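Local coordinates for glutathione S-transferase (Gordonia bronchialis, PDB 4PTS), which probably acts as a glutathione transferase, with a cysteine as its likely nucleophile, as in omega-like members of the family, at residues B[16-22]-B[188-194]; B[202-206]-B[250-254]. All blocks are in the same frame, centred on the assembly; numbering follows the deposited sequence.

Both contacts involve the C-terminal helical domain, with their centres about 15 Å apart on the same side of the chain's centre. Interaction 1 brings the N-terminal loop 16-22 to the end of helix 185-190 and the turn after it. Interaction 2 joins the next helix, 195-217, to the loop that follows helix 229-245. Along the chain they come in series, the first closing before the second opens. Cys-189, on the helix of interaction 1, packs its SG against Tyr-202, Leu-205 and Cys-251. Helix 185-190, which carries Tyr-187, a predicted proton donor/acceptor, thus meets both the N-terminal loop and the 202-206/250-254 pair; Tyr-245, predicted to lower the pKa of the active-site cysteine, lies near Cys-251.

Interaction 1 (B[16-22]-B[188-194]); sequences VTTGQEF and RCGFAGS
Gly-193 N donates to Gln-20 O at 2.7 Å, with the donor tilted 30° from the carbonyl plane. Gln-20 closes a type II beta turn, Thr-17 to Gln-20, in the N-terminal loop, and this turn packs against the segment connecting helices 185-190 and 195-217 of the transferase C-terminal domain. N, O and CA of Gly-193 all meet the turn. Its O accepts a weak bond from Gly-19 N, and its CA makes a CA-H...O contact with Thr-17 O, an approach permitted by the lack of a side chain. Gly-19, with positive phi, suits its place in the turn. Next in the chain, Ser-194 OG caps helix 195-217 by bonding to Ala-197 N.

Arg-188 closes the other end of the contact. Arg-188 NH1 reaches Phe-22 O at 2.7 Å near the guanidinium plane, although the angle makes the bond weak. Arg-188 NH2 forms a long salt bridge, 3.4 Å, to Glu-21 OE2; the two side chains lie alongside each other, carboxylate and guanidinium planes 26° apart.

Beside the arginine, the edge of Phe-191 points at the face of Phe-22 in a T-shaped pair, planes at 70°, with Phe-191 CD2 over the centre of the Phe-22 ring. His-292 and Phe-249 also meet Phe-191. From the opposite end of the loop, Val-16 CG2 comes within 3.6 Å of Phe-191 CD1.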
ATOM      1  N   VAL B  16      15.591  -4.774  10.418  1.00 40.70           N
ATOM      2  CA  VAL B  16      15.281  -3.418  10.963  1.00 39.01           C
ATOM      3  C   VAL B  16      15.961  -3.146  12.295  1.00 36.99           C
ATOM      4  O   VAL B  16      15.726  -3.845  13.259  1.00 35.16           O
ATOM      5  CB  VAL B  16      13.757  -3.253  11.229  1.00 38.75           C
ATOM      6  CG1 VAL B  16      13.449  -2.102  12.171  1.00 38.10           C
ATOM      7  CG2 VAL B  16      13.018  -3.041   9.931  1.00 39.31           C
ATOM      8  N   THR B  17      16.763  -2.102  12.369  1.00 38.16           N
ATOM      9  CA  THR B  17      17.353  -1.725  13.647  1.00 41.29           C
ATOM     10  C   THR B  17      16.495  -0.614  14.236  1.00 42.24           C
ATOM     11  O   THR B  17      16.379   0.443  13.629  1.00 45.74           O
ATOM     12  CB  THR B  17      18.809  -1.210  13.489  1.00 43.04           C
ATOM     13  OG1 THR B  17      19.595  -2.139  12.719  1.00 42.81           O
ATOM     14  CG2 THR B  17      19.459  -0.964  14.878  1.00 41.98           C
ATOM     15  N   THR B  18      15.919  -0.830  15.416  1.00 42.05           N
ATOM     16  CA  THR B  18      14.972   0.129  15.998  1.00 41.05           C
ATOM     17  C   THR B  18      15.600   1.472  16.252  1.00 37.50           C
ATOM     18  O   THR B  18      16.716   1.535  16.743  1.00 34.40           O
ATOM     19  CB  THR B  18      14.409  -0.340  17.349  1.00 43.51           C
ATOM     20  OG1 THR B  18      14.183  -1.754  17.305  1.00 47.36           O
ATOM     21  CG2 THR B  18      13.085   0.401  17.668  1.00 42.53           C
ATOM     22  N   GLY B  19      14.852   2.532  15.931  1.00 36.27           N
ATOM     23  CA  GLY B  19      15.293   3.921  16.102  1.00 36.29           C
ATOM     24  C   GLY B  19      16.477   4.319  15.238  1.00 37.08           C
ATOM     25  O   GLY B  19      17.170   5.284  15.557  1.00 37.58           O
ATOM     26  N   GLN B  20      16.715   3.577  14.153  1.00 37.36           N
ATOM     27  CA  GLN B  20      17.901   3.772  13.314  1.00 35.81           C
ATOM     28  C   GLN B  20      17.607   3.587  11.840  1.00 34.48           C
ATOM     29  O   GLN B  20      16.705   2.838  11.456  1.00 35.63           O
ATOM     30  CB  GLN B  20      19.015   2.812  13.709  1.00 36.34           C
ATOM     31  CG  GLN B  20      19.503   2.990  15.141  1.00 37.32           C
ATOM     32  CD  GLN B  20      20.850   2.320  15.403  1.00 37.71           C
ATOM     33  OE1 GLN B  20      21.580   1.986  14.472  1.00 37.67           O
ATOM     34  NE2 GLN B  20      21.193   2.142  16.676  1.00 38.13           N
ATOM     35  N   GLU B  21      18.385   4.285  11.020  1.00 32.41           N
ATOM     36  CA  GLU B  21      18.264   4.206   9.576  1.00 31.19           C
ATOM     37  C   GLU B  21      18.819   2.879   9.147  1.00 28.44           C
ATOM     38  O   GLU B  21      19.673   2.310   9.822  1.00 27.42           O
ATOM     39  CB  GLU B  21      19.022   5.348   8.897  1.00 32.71           C
ATOM     40  CG  GLU B  21      20.538   5.306   9.112  1.00 35.45           C
ATOM     41  CD  GLU B  21      21.177   6.673   9.384  1.00 36.17           C
ATOM     42  OE1 GLU B  21      22.160   6.749  10.160  1.00 34.14           O
ATOM     43  OE2 GLU B  21      20.708   7.682   8.814  1.00 38.89           O
ATOM     44  N   PHE B  22      18.313   2.377   8.036  1.00 27.28           N
ATOM     45  CA  PHE B  22      18.806   1.130   7.511  1.00 27.14           C
ATOM     46  C   PHE B  22      20.102   1.366   6.751  1.00 29.01           C
ATOM     47  O   PHE B  22      20.131   2.104   5.749  1.00 28.85           O
ATOM     48  CB  PHE B  22      17.806   0.494   6.568  1.00 26.18           C
ATOM     49  CG  PHE B  22      18.371  -0.657   5.816  1.00 25.33           C
ATOM     50  CD1 PHE B  22      18.933  -1.733   6.502  1.00 25.47           C
ATOM     51  CD2 PHE B  22      18.373  -0.669   4.435  1.00 24.58           C
ATOM     52  CE1 PHE B  22      19.483  -2.803   5.821  1.00 25.06           C
ATOM     53  CE2 PHE B  22      18.917  -1.742   3.749  1.00 24.66           C
ATOM     54  CZ  PHE B  22      19.474  -2.809   4.442  1.00 24.65           C
ATOM     55  N   ARG B 188      15.596   1.545   2.400  1.00 18.92           N
ATOM     56  CA  ARG B 188      15.891   2.537   3.394  1.00 18.65           C
ATOM     57  C   ARG B 188      14.627   3.105   4.029  1.00 18.05           C
ATOM     58  O   ARG B 188      14.648   3.460   5.196  1.00 18.51           O
ATOM     59  CB  ARG B 188      16.748   3.629   2.751  1.00 19.51           C
ATOM     60  CG  ARG B 188      17.932   4.011   3.599  1.00 21.25           C
ATOM     61  CD  ARG B 188      18.947   4.885   2.864  1.00 22.00           C
ATOM     62  NE  ARG B 188      19.306   6.025   3.716  1.00 23.44           N
ATOM     63  CZ  ARG B 188      19.964   5.943   4.880  1.00 23.94           C
ATOM     64  NH1 ARG B 188      20.353   4.760   5.398  1.00 23.68           N
ATOM     65  NH2 ARG B 188      20.214   7.065   5.544  1.00 23.58           N
ATOM     66  N   CYS B 189      13.524   3.138   3.280  1.00 18.21           N
ATOM     67  CA  CYS B 189      12.169   3.406   3.811  1.00 18.08           C
ATOM     68  C   CYS B 189      11.618   2.264   4.654  1.00 18.47           C
ATOM     69  O   CYS B 189      11.289   2.438   5.805  1.00 19.53           O
ATOM     70  CB  CYS B 189      11.157   3.541   2.682  1.00 18.05           C
ATOM     71  SG  CYS B 189      11.262   5.004   1.649  1.00 18.48           S
ATOM     72  N   GLY B 190      11.470   1.090   4.052  1.00 18.96           N
ATOM     73  CA  GLY B 190      10.860  -0.048   4.715  1.00 19.16           C
ATOM     74  C   GLY B 190      11.607  -0.479   5.951  1.00 19.96           C
ATOM     75  O   GLY B 190      11.004  -0.848   6.951  1.00 20.28           O
ATOM     76  N   PHE B 191      12.928  -0.434   5.900  1.00 21.38           N
ATOM     77  CA  PHE B 191      13.720  -0.891   7.033  1.00 22.41           C
ATOM     78  C   PHE B 191      14.067   0.226   7.995  1.00 21.14           C
ATOM     79  O   PHE B 191      14.728  -0.015   9.007  1.00 20.64           O
ATOM     80  CB  PHE B 191      14.983  -1.637   6.565  1.00 23.85           C
ATOM     81  CG  PHE B 191      14.703  -2.984   5.958  1.00 25.22           C
ATOM     82  CD1 PHE B 191      13.676  -3.779   6.437  1.00 27.07           C
ATOM     83  CD2 PHE B 191      15.493  -3.478   4.945  1.00 27.30           C
ATOM     84  CE1 PHE B 191      13.402  -5.027   5.881  1.00 29.63           C
ATOM     85  CE2 PHE B 191      15.243  -4.739   4.394  1.00 29.30           C
ATOM     86  CZ  PHE B 191      14.187  -5.511   4.850  1.00 29.57           C
ATOM     87  N   ALA B 192      13.614   1.439   7.688  1.00 20.12           N
ATOM     88  CA  ALA B 192      13.774   2.540   8.613  1.00 20.22           C
ATOM     89  C   ALA B 192      13.252   2.123   9.982  1.00 20.38           C
ATOM     90  O   ALA B 192      12.176   1.536  10.096  1.00 20.39           O
ATOM     91  CB  ALA B 192      13.034   3.766   8.118  1.00 19.98           C
ATOM     92  N   GLY B 193      14.033   2.402  11.013  1.00 20.51           N
ATOM     93  CA  GLY B 193      13.615   2.101  12.370  1.00 20.62           C
ATOM     94  C   GLY B 193      13.083   3.321  13.097  1.00 21.34           C
ATOM     95  O   GLY B 193      13.010   3.312  14.322  1.00 22.82           O
ATOM     96  N   SER B 194      12.722   4.380  12.372  1.00 20.94           N
ATOM     97  CA  SER B 194      12.123   5.549  13.004  1.00 20.68           C
ATOM     98  C   SER B 194      11.409   6.423  11.997  1.00 20.02           C
ATOM     99  O   SER B 194      11.818   6.528  10.839  1.00 18.91           O
ATOM    100  CB  SER B 194      13.192   6.400  13.694  1.00 21.54           C
ATOM    101  OG  SER B 194      13.836   7.279  12.769  1.00 22.09           O
TER

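Interaction 2 (B[202-206]-B[250-254]); sequences YDRLF and KCNRS
The guanidinium of Arg-253 forms a salt bridge through NH2 to Asp-210 OD1, farther along helix 195-217, and turns one face over CD1 of the Phe-206 ring. The two planes are 34° apart and the side chains slide past each other in opposite directions. A bend at chi3 (77°) turns the otherwise extended arginine so that Arg-253 NH1 comes to 3.4 Å from Phe-206 CB. No hydrogen bond joins the two segments directly, so the aromatic and aliphatic surfaces carry the contact.

The Phe-206 ring is sandwiched. Arg-253 CB makes a CH-pi contact with one face, 3.5 Å from the centroid and 14° off the normal, and Leu-205 CG lies over the opposite face, offset toward the rim. At its edge Phe-206 CZ approaches Cys-251 O at 3.5 Å. One helical turn earlier, Tyr-202 receives Phe-206 CD2 over the centre of its ring. The Tyr-202 side chain crosses that of Arg-253 at about a right angle, its OH against CB and CG, and Asn-252 OD1 lies 3.8 Å from Tyr-202 CE2 at the ring edge. That same OD1 accepts a weak hydrogen bond from Gly-304 N of the second subunit.

Leu-205 CD2 rests 3.6 Å from Cys-251 SG, where Val-186 and Cys-189 of helix 185-190 join the packing. Cys-251 centres an inverse gamma turn and is backbone-bonded to Tyr-245. The arrangement is a helix-to-loop junction within the all-helical C-terminal domain of the glutathione transferase fold, with loop 250-254 forming part of the dimer interface.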
ATOM      1  N   TYR B 202      11.748   8.659   2.206  1.00 20.73           N
ATOM      2  CA  TYR B 202      10.577   8.855   1.369  1.00 21.38           C
ATOM      3  C   TYR B 202      10.826  10.038   0.440  1.00 23.67           C
ATOM      4  O   TYR B 202      10.575   9.960  -0.775  1.00 24.03           O
ATOM      5  CB  TYR B 202       9.357   9.075   2.254  1.00 20.67           C
ATOM      6  CG  TYR B 202       8.055   9.447   1.557  1.00 20.36           C
ATOM      7  CD1 TYR B 202       7.817  10.743   1.140  1.00 20.66           C
ATOM      8  CD2 TYR B 202       7.033   8.523   1.384  1.00 20.68           C
ATOM      9  CE1 TYR B 202       6.612  11.107   0.535  1.00 20.55           C
ATOM     10  CE2 TYR B 202       5.823   8.876   0.773  1.00 20.22           C
ATOM     11  CZ  TYR B 202       5.623  10.176   0.363  1.00 19.93           C
ATOM     12  OH  TYR B 202       4.468  10.573  -0.234  1.00 19.11           O
ATOM     13  N   ASP B 203      11.369  11.115   0.986  1.00 25.00           N
ATOM     14  CA  ASP B 203      11.582  12.291   0.172  1.00 27.49           C
ATOM     15  C   ASP B 203      12.612  12.037  -0.934  1.00 26.38           C
ATOM     16  O   ASP B 203      12.399  12.356  -2.107  1.00 27.12           O
ATOM     17  CB  ASP B 203      12.018  13.446   1.056  1.00 32.40           C
ATOM     18  CG  ASP B 203      10.916  13.906   2.032  1.00 37.80           C
ATOM     19  OD1 ASP B 203       9.708  13.845   1.673  1.00 40.73           O
ATOM     20  OD2 ASP B 203      11.280  14.358   3.151  1.00 40.59           O
ATOM     21  N   ARG B 204      13.728  11.433  -0.573  1.00 24.92           N
ATOM     22  CA  ARG B 204      14.769  11.189  -1.544  1.00 24.32           C
ATOM     23  C   ARG B 204      14.288  10.289  -2.656  1.00 22.08           C
ATOM     24  O   ARG B 204      14.592  10.509  -3.827  1.00 23.00           O
ATOM     25  CB  ARG B 204      16.001  10.629  -0.846  1.00 25.66           C
ATOM     26  CG  ARG B 204      16.772  11.746  -0.151  1.00 26.68           C
ATOM     27  CD  ARG B 204      17.976  11.226   0.588  1.00 28.52           C
ATOM     28  NE  ARG B 204      18.924  10.562  -0.299  1.00 30.21           N
ATOM     29  CZ  ARG B 204      19.911   9.774   0.114  1.00 33.30           C
ATOM     30  NH1 ARG B 204      20.108   9.563   1.408  1.00 34.61           N
ATOM     31  NH2 ARG B 204      20.716   9.184  -0.769  1.00 35.55           N
ATOM     32  N   LEU B 205      13.512   9.291  -2.280  1.00 19.89           N
ATOM     33  CA  LEU B 205      12.939   8.359  -3.219  1.00 18.79           C
ATOM     34  C   LEU B 205      12.088   9.057  -4.282  1.00 18.57           C
ATOM     35  O   LEU B 205      12.244   8.837  -5.482  1.00 17.64           O
ATOM     36  CB  LEU B 205      12.067   7.394  -2.453  1.00 18.45           C
ATOM     37  CG  LEU B 205      11.339   6.319  -3.248  1.00 18.66           C
ATOM     38  CD1 LEU B 205      12.326   5.428  -3.982  1.00 18.88           C
ATOM     39  CD2 LEU B 205      10.491   5.488  -2.299  1.00 18.69           C
ATOM     40  N   PHE B 206      11.177   9.897  -3.835  1.00 18.39           N
ATOM     41  CA  PHE B 206      10.215  10.442  -4.751  1.00 18.65           C
ATOM     42  C   PHE B 206      10.755  11.638  -5.531  1.00 20.19           C
ATOM     43  O   PHE B 206      10.354  11.865  -6.669  1.00 21.32           O
ATOM     44  CB  PHE B 206       8.906  10.721  -4.029  1.00 17.76           C
ATOM     45  CG  PHE B 206       8.113   9.480  -3.782  1.00 17.09           C
ATOM     46  CD1 PHE B 206       7.406   8.891  -4.806  1.00 16.87           C
ATOM     47  CD2 PHE B 206       8.137   8.848  -2.551  1.00 17.18           C
ATOM     48  CE1 PHE B 206       6.710   7.717  -4.603  1.00 16.48           C
ATOM     49  CE2 PHE B 206       7.431   7.670  -2.333  1.00 16.59           C
ATOM     50  CZ  PHE B 206       6.725   7.103  -3.366  1.00 16.36           C
ATOM     51  N   LYS B 250       5.915   0.882   2.614  1.00 13.17           N
ATOM     52  CA  LYS B 250       5.252   2.177   2.787  1.00 13.20           C
ATOM     53  C   LYS B 250       5.777   3.285   1.874  1.00 13.24           C
ATOM     54  O   LYS B 250       5.744   4.450   2.238  1.00 12.67           O
ATOM     55  CB  LYS B 250       5.369   2.626   4.227  1.00 13.20           C
ATOM     56  CG  LYS B 250       4.709   1.691   5.205  1.00 13.35           C
ATOM     57  CD  LYS B 250       4.896   2.201   6.614  1.00 13.56           C
ATOM     58  CE  LYS B 250       4.182   1.347   7.628  1.00 13.92           C
ATOM     59  NZ  LYS B 250       5.089   0.252   8.076  1.00 14.43           N
ATOM     60  N   CYS B 251       6.222   2.917   0.675  1.00 13.92           N
ATOM     61  CA  CYS B 251       6.660   3.888  -0.316  1.00 14.61           C
ATOM     62  C   CYS B 251       5.456   4.392  -1.080  1.00 14.58           C
ATOM     63  O   CYS B 251       5.316   4.100  -2.263  1.00 14.20           O
ATOM     64  CB  CYS B 251       7.632   3.234  -1.283  1.00 14.87           C
ATOM     65  SG  CYS B 251       9.127   2.675  -0.458  1.00 15.87           S
ATOM     66  N   ASN B 252       4.602   5.173  -0.419  1.00 14.82           N
ATOM     67  CA  ASN B 252       3.222   5.283  -0.884  1.00 15.12           C
ATOM     68  C   ASN B 252       2.696   6.647  -1.308  1.00 15.98           C
ATOM     69  O   ASN B 252       1.474   6.864  -1.235  1.00 16.05           O
ATOM     70  CB  ASN B 252       2.294   4.716   0.180  1.00 14.30           C
ATOM     71  CG  ASN B 252       2.151   5.636   1.347  1.00 13.47           C
ATOM     72  OD1 ASN B 252       3.011   6.446   1.619  1.00 12.63           O
ATOM     73  ND2 ASN B 252       1.064   5.512   2.039  1.00 13.67           N
ATOM     74  N   ARG B 253       3.565   7.531  -1.804  1.00 16.57           N
ATOM     75  CA  ARG B 253       3.075   8.769  -2.401  1.00 17.93           C
ATOM     76  C   ARG B 253       1.995   8.467  -3.435  1.00 18.26           C
ATOM     77  O   ARG B 253       0.997   9.180  -3.564  1.00 17.20           O
ATOM     78  CB  ARG B 253       4.181   9.559  -3.094  1.00 19.26           C
ATOM     79  CG  ARG B 253       3.779  11.003  -3.339  1.00 21.13           C
ATOM     80  CD  ARG B 253       4.877  11.839  -3.959  1.00 22.92           C
ATOM     81  NE  ARG B 253       5.009  11.551  -5.385  1.00 25.14           N
ATOM     82  CZ  ARG B 253       5.951  12.067  -6.170  1.00 26.20           C
ATOM     83  NH1 ARG B 253       6.857  12.905  -5.692  1.00 26.24           N
ATOM     84  NH2 ARG B 253       5.993  11.737  -7.444  1.00 27.96           N
ATOM     85  N   SER B 254       2.201   7.371  -4.150  1.00 19.10           N
ATOM     86  CA  SER B 254       1.368   7.022  -5.262  1.00 19.92           C
ATOM     87  C   SER B 254       1.852   5.675  -5.755  1.00 19.73           C
ATOM     88  O   SER B 254       3.018   5.336  -5.575  1.00 18.42           O
ATOM     89  CB  SER B 254       1.514   8.108  -6.337  1.00 21.40           C
ATOM     90  OG  SER B 254       1.597   7.578  -7.665  1.00 23.42           O
TER